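Local atomic coordinates of hypothetical protein PH1566 (Pyrococcus horikoshii, PDB entry 2E3U), a protein that probably binds RNA through KH domains, as an archaeal Dim2p, a factor in the processing of pre-ribosomal RNA. Residues Gln177-Ile180 / Ala181-Ile185. Residues are numbered along the deposited sequence; the frame is centred on the assembly and turned at random.
Sequences QIEI and AKTAI
The carbonyl oxygen Glu179 O takes two hydrogen bonds from a single residue one turn on: Thr183 OG1 lies 2.7 Å from Glu179 O, and Thr183 N, giving the ordinary helical bond, lies 3.0 Å from the same oxygen. The two donors come in from opposite faces of the carbonyl plane, the hydroxyl tilted 25° from it and the amide 35°. What brings the hydroxyl there is its first torsion: at chi1 -54° OG1 stands beside the backbone N and anti to the carbonyl carbon, which turns it back along the helix. The Glu179 side chain bends at chi2 and crosses over the same hydroxyl without bonding to it, Glu179 OE1 staying 3.4 Å from Thr183 OG1 and badly placed to accept its proton; OE2 has a long, weak ion pair with Arg204. A valine in place of Thr183 would probably leave Glu179 O with the amide as its one donor here and set a methyl group close to the carboxylate.

All this sits on helix 175-189, which follows strand 168-173 in the second type I KH domain and packs beside helix 149-158 against the three-stranded antiparallel sheet. The regular bonds continue around it: Lys182 N reaches Ile178 O at 2.7 Å, and Ala184 N meets Ile180 O at 3.1 Å. Ile178 touches Ile171 of the sheet, Ala181 touches Ile154 and Ser158 of helix 149-158, and Ile180 and Ala184 meet Leu201 of helix 194-203. Lys182 lays its CB 3.0 Å from Ile178 O, then runs out extended to a salt bridge with Glu120 on strand 118-123, its NZ remaining 6.8 Å from Glu179 OE1.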
loop_
_atom_site.group_PDB
_atom_site.type_symbol
_atom_site.label_atom_id
_atom_site.label_comp_id
_atom_site.label_asym_id
_atom_site.label_seq_id
_atom_site.Cartn_x
_atom_site.Cartn_y
_atom_site.Cartn_z
ATOM N N GLN A 177 -13.158 5.444 0.273
ATOM C CA GLN A 177 -12.737 4.191 0.901
ATOM C C GLN A 177 -11.516 4.368 1.813
ATOM O O GLN A 177 -11.527 3.892 2.940
ATOM C CB GLN A 177 -12.469 3.114 -0.185
ATOM C CG GLN A 177 -13.718 2.697 -0.989
ATOM C CD GLN A 177 -13.400 1.830 -2.167
ATOM O OE1 GLN A 177 -12.272 1.829 -2.695
ATOM N NE2 GLN A 177 -14.385 1.082 -2.611
ATOM N N ILE A 178 -10.467 5.031 1.310
ATOM C CA ILE A 178 -9.271 5.347 2.113
ATOM C C ILE A 178 -9.614 6.126 3.401
ATOM O O ILE A 178 -9.126 5.823 4.490
ATOM C CB ILE A 178 -8.210 6.162 1.299
ATOM C CG1 ILE A 178 -7.569 5.289 0.209
ATOM C CG2 ILE A 178 -7.122 6.732 2.228
ATOM C CD1 ILE A 178 -6.574 6.050 -0.681
ATOM N N GLU A 179 -10.437 7.159 3.242
ATOM C CA GLU A 179 -10.857 8.014 4.323
ATOM C C GLU A 179 -11.596 7.225 5.424
ATOM O O GLU A 179 -11.360 7.445 6.622
ATOM C CB GLU A 179 -11.749 9.122 3.733
ATOM C CG GLU A 179 -11.644 10.442 4.416
ATOM C CD GLU A 179 -12.080 10.382 5.856
ATOM O OE1 GLU A 179 -11.357 10.963 6.704
ATOM O OE2 GLU A 179 -13.144 9.756 6.137
ATOM N N ILE A 180 -12.484 6.310 5.022
ATOM C CA ILE A 180 -13.181 5.414 5.947
ATOM C C ILE A 180 -12.233 4.442 6.705
ATOM O O ILE A 180 -12.360 4.283 7.927
ATOM C CB ILE A 180 -14.281 4.601 5.216
ATOM C CG1 ILE A 180 -15.390 5.518 4.697
ATOM C CG2 ILE A 180 -14.897 3.492 6.154
ATOM C CD1 ILE A 180 -16.309 4.842 3.712
ATOM N N ALA A 181 -11.332 3.761 5.972
ATOM C CA ALA A 181 -10.358 2.821 6.585
ATOM C C ALA A 181 -9.416 3.606 7.453
ATOM O O ALA A 181 -9.170 3.234 8.588
ATOM C CB ALA A 181 -9.561 2.003 5.517
ATOM N N LYS A 182 -8.893 4.705 6.932
ATOM C CA LYS A 182 -8.041 5.604 7.724
ATOM C C LYS A 182 -8.658 5.975 9.075
ATOM O O LYS A 182 -8.004 5.854 10.119
ATOM C CB LYS A 182 -7.694 6.894 6.936
ATOM C CG LYS A 182 -6.452 7.597 7.441
ATOM C CD LYS A 182 -6.267 9.013 6.872
ATOM C CE LYS A 182 -5.255 9.789 7.727
ATOM N NZ LYS A 182 -4.563 10.883 6.989
ATOM N N THR A 183 -9.885 6.487 9.033
ATOM C CA THR A 183 -10.640 6.853 10.256
ATOM C C THR A 183 -10.829 5.696 11.264
ATOM O O THR A 183 -10.577 5.891 12.445
ATOM C CB THR A 183 -11.999 7.471 9.909
ATOM O OG1 THR A 183 -11.790 8.562 9.005
ATOM C CG2 THR A 183 -12.677 8.006 11.143
ATOM N N ALA A 184 -11.231 4.508 10.791
ATOM C CA ALA A 184 -11.352 3.311 11.638
ATOM C C ALA A 184 -10.019 2.952 12.296
ATOM O O ALA A 184 -9.960 2.671 13.486
ATOM C CB ALA A 184 -11.844 2.145 10.815
ATOM N N ILE A 185 -8.954 2.968 11.496
ATOM C CA ILE A 185 -7.587 2.646 11.949
ATOM C C ILE A 185 -7.110 3.629 13.040
ATOM O O ILE A 185 -6.554 3.208 14.039
ATOM C CB ILE A 185 -6.614 2.635 10.722
ATOM C CG1 ILE A 185 -6.835 1.382 9.868
ATOM C CG2 ILE A 185 -5.129 2.838 11.120
ATOM C CD1 ILE A 185 -6.151 1.486 8.468
#